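Local structure of alpha,alpha-trehalose-phosphate synthase (UDP-forming) (Burkholderia multivorans, 5UOF) at residues 288-293 and 299-304; 362-367 and 421-426. The protein belongs to glycosyltransferase family 20, a family of enzymes with the two-domain GT-B fold. All blocks are in the same frame, centred on the assembly; numbering follows the deposited sequence.

Contact 1: residues 288-293 and 299-304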
ATOM      1  N   GLU A 288       0.011 -14.850  22.615  1.00 13.13           N
ATOM      2  CA  GLU A 288      -1.100 -14.923  23.555  1.00 11.85           C
ATOM      3  C   GLU A 288      -2.178 -15.875  23.052  1.00 13.02           C
ATOM      4  O   GLU A 288      -2.668 -16.725  23.798  1.00 13.32           O
ATOM      5  CB  GLU A 288      -1.686 -13.526  23.759  1.00 13.64           C
ATOM      6  CG  GLU A 288      -2.931 -13.498  24.628  1.00 17.41           C
ATOM      7  CD  GLU A 288      -3.668 -12.169  24.553  1.00 22.40           C
ATOM      8  OE1 GLU A 288      -3.323 -11.328  23.685  1.00 18.84           O
ATOM      9  OE2 GLU A 288      -4.594 -11.972  25.369  1.00 27.47           O
ATOM     10  N   ARG A 289      -2.548 -15.739  21.776  1.00 12.26           N
ATOM     11  CA  ARG A 289      -3.585 -16.579  21.190  1.00 16.04           C
ATOM     12  C   ARG A 289      -3.169 -18.040  21.208  1.00 15.43           C
ATOM     13  O   ARG A 289      -3.985 -18.919  21.485  1.00 15.66           O
ATOM     14  CB  ARG A 289      -3.879 -16.115  19.762  1.00 16.86           C
ATOM     15  CG  ARG A 289      -5.034 -16.821  19.094  1.00 26.16           C
ATOM     16  CD  ARG A 289      -5.530 -16.039  17.866  1.00 29.70           C
ATOM     17  NE  ARG A 289      -6.102 -14.740  18.217  1.00 32.60           N
ATOM     18  CZ  ARG A 289      -6.776 -13.962  17.369  1.00 30.63           C
ATOM     19  NH1 ARG A 289      -6.961 -14.343  16.113  1.00 21.46           N
ATOM     20  NH2 ARG A 289      -7.264 -12.799  17.773  1.00 29.84           N
ATOM     21  N   MET A 290      -1.894 -18.326  20.938  1.00 12.49           N
ATOM     22  CA  MET A 290      -1.449 -19.711  21.006  0.53 12.70           C
ATOM     23  C   MET A 290      -1.608 -20.270  22.416  1.00 14.09           C
ATOM     24  O   MET A 290      -2.073 -21.398  22.595  1.00 13.50           O
ATOM     25  CB  MET A 290       0.001 -19.820  20.539  0.53 13.15           C
ATOM     26  CG  MET A 290       0.411 -21.250  20.246  0.53 15.14           C
ATOM     27  SD  MET A 290       2.134 -21.509  20.667  0.53 15.63           S
ATOM     28  CE  MET A 290       2.062 -21.430  22.457  0.53 11.17           C
ATOM     29  N   LEU A 291      -1.235 -19.489  23.435  1.00 14.96           N
ATOM     30  CA  LEU A 291      -1.351 -19.966  24.809  1.00 14.58           C
ATOM     31  C   LEU A 291      -2.802 -20.183  25.207  1.00 16.99           C
ATOM     32  O   LEU A 291      -3.097 -21.070  26.020  1.00 18.27           O
ATOM     33  CB  LEU A 291      -0.695 -18.976  25.770  1.00 14.23           C
ATOM     34  CG  LEU A 291       0.818 -18.811  25.642  1.00 15.17           C
ATOM     35  CD1 LEU A 291       1.255 -17.705  26.582  1.00 17.93           C
ATOM     36  CD2 LEU A 291       1.539 -20.128  25.969  1.00 11.77           C
ATOM     37  N   ALA A 292      -3.715 -19.370  24.668  1.00 14.56           N
ATOM     38  CA  ALA A 292      -5.140 -19.565  24.930  1.00 14.60           C
ATOM     39  C   ALA A 292      -5.670 -20.794  24.201  1.00 20.76           C
ATOM     40  O   ALA A 292      -6.475 -21.553  24.756  1.00 20.71           O
ATOM     41  CB  ALA A 292      -5.914 -18.317  24.507  1.00 14.75           C
ATOM     42  N   ASN A 293      -5.225 -21.006  22.957  1.00 19.50           N
ATOM     43  CA  ASN A 293      -5.733 -22.109  22.141  1.00 19.71           C
ATOM     44  C   ASN A 293      -5.161 -23.451  22.572  1.00 23.50           C
ATOM     45  O   ASN A 293      -5.830 -24.481  22.431  1.00 21.87           O
ATOM     46  CB  ASN A 293      -5.394 -21.887  20.664  1.00 22.83           C
ATOM     47  CG  ASN A 293      -6.129 -20.716  20.057  1.00 27.44           C
ATOM     48  OD1 ASN A 293      -7.155 -20.267  20.576  1.00 28.15           O
ATOM     49  ND2 ASN A 293      -5.617 -20.223  18.933  1.00 28.80           N
ATOM     50  N   GLY A 299       3.208 -22.293  30.883  1.00 14.75           N
ATOM     51  CA  GLY A 299       4.256 -22.735  31.778  1.00 18.69           C
ATOM     52  C   GLY A 299       5.308 -23.625  31.148  1.00 15.68           C
ATOM     53  O   GLY A 299       6.204 -24.098  31.862  1.00 16.58           O
ATOM     54  N   ARG A 300       5.222 -23.885  29.845  1.00 13.97           N
ATOM     55  CA  ARG A 300       6.140 -24.783  29.168  1.00 12.50           C
ATOM     56  C   ARG A 300       6.896 -24.113  28.033  1.00 14.30           C
ATOM     57  O   ARG A 300       7.704 -24.772  27.373  1.00 15.11           O
ATOM     58  CB  ARG A 300       5.389 -26.008  28.634  1.00 18.32           C
ATOM     59  CG  ARG A 300       4.721 -26.822  29.745  1.00 21.93           C
ATOM     60  CD  ARG A 300       4.254 -28.174  29.234  1.00 38.60           C
ATOM     61  NE  ARG A 300       5.356 -29.126  29.115  1.00 56.91           N
ATOM     62  CZ  ARG A 300       5.588 -30.111  29.978  1.00 66.45           C
ATOM     63  NH1 ARG A 300       6.616 -30.930  29.794  1.00 66.58           N
ATOM     64  NH2 ARG A 300       4.789 -30.282  31.025  1.00 68.69           N
ATOM     65  N   VAL A 301       6.637 -22.834  27.774  1.00 11.98           N
ATOM     66  CA  VAL A 301       7.330 -22.079  26.735  1.00 12.75           C
ATOM     67  C   VAL A 301       7.342 -20.623  27.169  1.00 13.57           C
ATOM     68  O   VAL A 301       6.434 -20.158  27.863  1.00 13.76           O
ATOM     69  CB  VAL A 301       6.651 -22.258  25.350  1.00 13.24           C
ATOM     70  CG1 VAL A 301       5.196 -21.807  25.401  1.00 13.29           C
ATOM     71  CG2 VAL A 301       7.397 -21.501  24.258  1.00 13.21           C
ATOM     72  N   SER A 302       8.385 -19.903  26.772  1.00 12.91           N
ATOM     73  CA  SER A 302       8.469 -18.470  26.999  1.00 12.64           C
ATOM     74  C   SER A 302       8.916 -17.774  25.727  1.00 13.48           C
ATOM     75  O   SER A 302       9.721 -18.301  24.957  1.00 14.17           O
ATOM     76  CB  SER A 302       9.460 -18.115  28.116  1.00 16.82           C
ATOM     77  OG  SER A 302       8.993 -18.573  29.371  1.00 18.59           O
ATOM     78  N   LEU A 303       8.401 -16.573  25.532  1.00 10.06           N
ATOM     79  CA  LEU A 303       8.822 -15.720  24.434  1.00  9.33           C
ATOM     80  C   LEU A 303       9.796 -14.685  24.979  1.00  9.45           C
ATOM     81  O   LEU A 303       9.485 -13.989  25.945  1.00 13.07           O
ATOM     82  CB  LEU A 303       7.611 -15.038  23.783  1.00  9.43           C
ATOM     83  CG  LEU A 303       7.921 -13.874  22.828  1.00 11.82           C
ATOM     84  CD1 LEU A 303       8.713 -14.362  21.621  1.00 10.44           C
ATOM     85  CD2 LEU A 303       6.597 -13.216  22.384  1.00 11.28           C
ATOM     86  N   VAL A 304      10.987 -14.610  24.384  1.00  9.84           N
ATOM     87  CA  VAL A 304      11.947 -13.557  24.684  1.00 10.82           C
ATOM     88  C   VAL A 304      11.958 -12.613  23.491  1.00 13.57           C
ATOM     89  O   VAL A 304      12.336 -13.012  22.384  1.00 12.51           O
ATOM     90  CB  VAL A 304      13.347 -14.128  24.961  1.00  9.59           C
ATOM     91  CG1 VAL A 304      14.384 -13.002  25.030  1.00 11.92           C
ATOM     92  CG2 VAL A 304      13.352 -14.879  26.271  1.00 12.94           C
TER
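This is a small, buried, wholly apolar contact between the C-terminal end of helix 280-293 and the start of strand 301-306. Both belong to one beta-alpha-beta crossover, in which strand 266-271 leads into the helix and the helix returns the chain to strand 301-306. The two strands are parallel neighbours in a six-stranded parallel sheet, as expected for one Rossmann-like half of a GT-B enzyme. The backbones stay well apart, with the CA atoms of Leu-291 and Val-301 9.1 Å from each other. Side chains therefore have to bridge the gap. From the helix come Met-290 and Leu-291; from the strand comes Val-301, and all three are buried. Only about 80 Å² is buried between the two segments, and neighbours complete the packing. Trp-297, in the connecting loop, touches both Met-290 and Leu-291, while Phe-335 and Trp-340 also reach Leu-291. Val-301 leans on Val-268 of the adjacent strand. Its CG1 branch sits between the backbone N and the carbonyl carbon (chi1 59°), and this methyl group faces the helix. Met-290 is modelled in two conformations; in one, its CE lies 4.3 Å from Val-301 CG1, a less certain contact. Leu-291 carries the pairing: it approaches the valine obliquely, with its CD2 methyl 4.1 Å from the same Val-301 CG1.

Contact 2: residues 362-367 and 421-426; sequences SQVGYV and DALERA. With NA (sodium ion), chain C; EDO (1,2-ethanediol), chain E.
Leu-423 sets a methyl group almost exactly over the centre of the Tyr-366 ring. This CH-pi contact puts Leu-423 CD2 3.8 Å from the centroid of that ring, only 7° off the normal. The second methyl reaches the phenol end, with Leu-423 CD1 3.8 Å from Tyr-366 CZ. The two branches thus span the ring from its middle to its hydroxyl-bearing carbon. The tyrosine side chain has CG anti to its backbone nitrogen (chi1 -173°), which carries the ring nearer the helix. Its hydroxyl is hydrogen-bonded to the carbonyl oxygen of Arg-283, so the ring is held at its far end as well as over a face. Helix 416-428 packs here on strand 364-367, an inner strand of the six-stranded parallel sheet in a GT-B fold. The short segments run nearly antiparallel, at 161°, with their axes 9.6 Å apart. Nearer the strand's start, Val-364 fits against the small side chain of Ala-426: its CG2 lies 3.8 Å from Ala-426 CB. The other valine methyl, Val-364 CG1, touches Leu-423 CD2 at 4.2 Å. Val-394 of the next strand adjoins both Val-364 and Ala-426. A water links the two backbones by donating to Gln-363 O at 2.8 Å and to Ala-426 O at 2.9 Å. Just before the strand, Ser-362 O binds a sodium ion at 2.3 Å; Arg-360, Gln-385 and two waters complete the five ligands of the ion.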
ATOM      1  N   SER A 362      17.416 -21.705  21.447  1.00 11.69           N
ATOM      2  CA  SER A 362      15.971 -21.638  21.289  1.00 15.11           C
ATOM      3  C   SER A 362      15.445 -22.737  20.366  1.00 15.95           C
ATOM      4  O   SER A 362      16.175 -23.353  19.590  1.00 15.03           O
ATOM      5  CB  SER A 362      15.576 -20.281  20.732  1.00 15.41           C
ATOM      6  OG  SER A 362      15.904 -20.234  19.360  1.00 14.51           O
ATOM      7  N   GLN A 363      14.136 -22.964  20.449  1.00 10.73           N
ATOM      8  CA  GLN A 363      13.458 -23.915  19.583  1.00 12.81           C
ATOM      9  C   GLN A 363      12.711 -23.260  18.429  1.00 11.64           C
ATOM     10  O   GLN A 363      12.412 -23.944  17.443  1.00 10.82           O
ATOM     11  CB  GLN A 363      12.467 -24.744  20.404  1.00 15.92           C
ATOM     12  CG  GLN A 363      13.136 -25.802  21.283  1.00 18.08           C
ATOM     13  CD  GLN A 363      13.809 -25.229  22.518  1.00 19.04           C
ATOM     14  OE1 GLN A 363      13.371 -24.226  23.090  1.00 13.82           O
ATOM     15  NE2 GLN A 363      14.889 -25.873  22.936  1.00 21.84           N
ATOM     16  N   VAL A 364      12.375 -21.975  18.543  1.00  9.42           N
ATOM     17  CA  VAL A 364      11.609 -21.259  17.522  1.00  9.77           C
ATOM     18  C   VAL A 364      12.241 -19.885  17.360  1.00 11.22           C
ATOM     19  O   VAL A 364      12.550 -19.216  18.348  1.00 10.93           O
ATOM     20  CB  VAL A 364      10.118 -21.120  17.885  1.00 15.28           C
ATOM     21  CG1 VAL A 364       9.346 -20.432  16.738  1.00  8.83           C
ATOM     22  CG2 VAL A 364       9.505 -22.488  18.188  1.00 11.34           C
ATOM     23  N   GLY A 365      12.446 -19.479  16.100  1.00  9.80           N
ATOM     24  CA  GLY A 365      12.765 -18.108  15.772  1.00  7.62           C
ATOM     25  C   GLY A 365      11.515 -17.474  15.193  1.00 13.62           C
ATOM     26  O   GLY A 365      10.948 -17.970  14.220  1.00 12.47           O
ATOM     27  N   TYR A 366      11.097 -16.370  15.793  1.00 12.12           N
ATOM     28  CA  TYR A 366       9.784 -15.780  15.535  1.00 10.43           C
ATOM     29  C   TYR A 366      10.029 -14.431  14.865  1.00  9.55           C
ATOM     30  O   TYR A 366      10.266 -13.421  15.533  1.00 12.21           O
ATOM     31  CB  TYR A 366       9.045 -15.662  16.850  1.00  8.59           C
ATOM     32  CG  TYR A 366       7.596 -15.235  16.824  1.00  9.02           C
ATOM     33  CD1 TYR A 366       6.826 -15.313  15.681  1.00 11.82           C
ATOM     34  CD2 TYR A 366       7.001 -14.787  17.996  1.00  9.35           C
ATOM     35  CE1 TYR A 366       5.470 -14.923  15.710  1.00 11.33           C
ATOM     36  CE2 TYR A 366       5.677 -14.413  18.040  1.00 10.40           C
ATOM     37  CZ  TYR A 366       4.918 -14.471  16.901  1.00 12.11           C
ATOM     38  OH  TYR A 366       3.608 -14.065  16.976  1.00 13.37           O
ATOM     39  N   VAL A 367      10.004 -14.434  13.530  1.00  8.71           N
ATOM     40  CA  VAL A 367      10.459 -13.292  12.735  1.00  8.78           C
ATOM     41  C   VAL A 367       9.378 -12.909  11.733  1.00  9.47           C
ATOM     42  O   VAL A 367       9.428 -13.298  10.561  1.00 10.57           O
ATOM     43  CB  VAL A 367      11.783 -13.635  12.024  1.00 12.63           C
ATOM     44  CG1 VAL A 367      12.368 -12.406  11.344  1.00 13.87           C
ATOM     45  CG2 VAL A 367      12.778 -14.236  13.009  1.00 12.20           C
ATOM     46  N   ASP A 421      -1.134 -20.623  15.158  1.00 11.81           N
ATOM     47  CA  ASP A 421      -1.054 -22.019  14.736  1.00 13.39           C
ATOM     48  C   ASP A 421       0.370 -22.383  14.328  1.00 11.91           C
ATOM     49  O   ASP A 421       0.829 -23.503  14.579  1.00 13.02           O
ATOM     50  CB  ASP A 421      -2.008 -22.287  13.569  1.00 14.80           C
ATOM     51  CG  ASP A 421      -3.481 -22.198  13.958  1.00 22.86           C
ATOM     52  OD1 ASP A 421      -3.819 -22.228  15.167  1.00 18.87           O
ATOM     53  OD2 ASP A 421      -4.310 -22.110  13.031  1.00 19.32           O
ATOM     54  N   ALA A 422       1.078 -21.456  13.673  1.00 14.20           N
ATOM     55  CA  ALA A 422       2.449 -21.735  13.246  1.00 12.41           C
ATOM     56  C   ALA A 422       3.386 -21.863  14.439  1.00 13.07           C
ATOM     57  O   ALA A 422       4.273 -22.724  14.450  1.00 11.15           O
ATOM     58  CB  ALA A 422       2.941 -20.641  12.299  1.00 10.50           C
ATOM     59  N   LEU A 423       3.197 -21.026  15.459  1.00 11.04           N
ATOM     60  CA  LEU A 423       3.975 -21.176  16.685  1.00 10.54           C
ATOM     61  C   LEU A 423       3.744 -22.543  17.319  1.00 11.16           C
ATOM     62  O   LEU A 423       4.696 -23.222  17.728  1.00 11.68           O
ATOM     63  CB  LEU A 423       3.616 -20.072  17.673  1.00 10.12           C
ATOM     64  CG  LEU A 423       4.091 -18.643  17.334  1.00  9.91           C
ATOM     65  CD1 LEU A 423       3.431 -17.667  18.285  1.00 11.56           C
ATOM     66  CD2 LEU A 423       5.614 -18.519  17.416  1.00 12.59           C
ATOM     67  N   GLU A 424       2.472 -22.958  17.428  1.00 10.54           N
ATOM     68  CA  GLU A 424       2.182 -24.259  18.023  1.00 14.27           C
ATOM     69  C   GLU A 424       2.799 -25.383  17.200  1.00 14.57           C
ATOM     70  O   GLU A 424       3.390 -26.318  17.753  1.00 13.75           O
ATOM     71  CB  GLU A 424       0.672 -24.452  18.152  1.00 13.43           C
ATOM     72  CG  GLU A 424       0.302 -25.754  18.860  1.00 21.68           C
ATOM     73  CD  GLU A 424      -1.202 -25.951  18.967  1.00 35.36           C
ATOM     74  OE1 GLU A 424      -1.958 -25.048  18.543  1.00 35.93           O
ATOM     75  OE2 GLU A 424      -1.624 -27.013  19.473  1.00 35.76           O
ATOM     76  N   ARG A 425       2.689 -25.292  15.873  1.00 10.54           N
ATOM     77  CA  ARG A 425       3.269 -26.308  15.008  1.00 10.29           C
ATOM     78  C   ARG A 425       4.786 -26.335  15.143  1.00 13.72           C
ATOM     79  O   ARG A 425       5.399 -27.407  15.225  1.00 13.26           O
ATOM     80  CB  ARG A 425       2.879 -26.046  13.558  1.00 13.21           C
ATOM     81  CG  ARG A 425       3.480 -27.048  12.614  1.00 13.55           C
ATOM     82  CD  ARG A 425       2.905 -26.961  11.220  1.00 17.01           C
ATOM     83  NE  ARG A 425       3.607 -27.879  10.331  1.00 16.68           N
ATOM     84  CZ  ARG A 425       3.522 -27.846   9.011  1.00 20.81           C
ATOM     85  NH1 ARG A 425       2.743 -26.938   8.409  1.00 19.71           N
ATOM     86  NH2 ARG A 425       4.220 -28.724   8.301  1.00 19.45           N
ATOM     87  N   ALA A 426       5.403 -25.154  15.179  1.00 11.96           N
ATOM     88  CA  ALA A 426       6.855 -25.069  15.333  1.00 10.36           C
ATOM     89  C   ALA A 426       7.321 -25.715  16.637  1.00 15.91           C
ATOM     90  O   ALA A 426       8.331 -26.432  16.661  1.00 14.20           O
ATOM     91  CB  ALA A 426       7.285 -23.605  15.281  1.00 10.83           C
TER
HETATM   92 NA    NA C 501      17.981 -24.320  18.551  1.00 14.93          NA
HETATM   93  C1  EDO E 503      16.659 -24.037  27.024  1.00 50.88           C
HETATM   94  O1  EDO E 503      15.686 -23.650  28.002  1.00 51.34           O
HETATM   95  C2  EDO E 503      15.969 -24.061  25.668  1.00 45.14           C
HETATM   96  O2  EDO E 503      14.753 -24.800  25.804  1.00 40.44           O
HETATM   97  O   HOH W   1      11.101 -26.382  17.431  1.00 21.63           O
HETATM   98  O   HOH W   2      19.723 -25.908  17.923  1.00 14.35           O
HETATM   99  O   HOH W   3      16.531 -26.390  18.754  1.00 21.41           O

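Contacts 1 and 2 follow one another along the chain and reach the same parallel sheet, with centres about 10 Å apart. Strand 266-271 lies between their two strands. The contacts also touch directly. Leu-303, on strand 301-306, extends CD1 to 4.0 Å from Tyr-366 CD2, which joins side chains of the two strands. Met-290 of contact 1, in one of its two modelled conformers, packs against the helix of contact 2, its SD 3.6 Å from Leu-423 CB. In that conformer it brings helix 280-293 against helix 416-428. The sodium ion belongs to the contact 2 side, where Ser-362 binds it; the side chain of Val-301 is about 12 Å from the bound sodium ion.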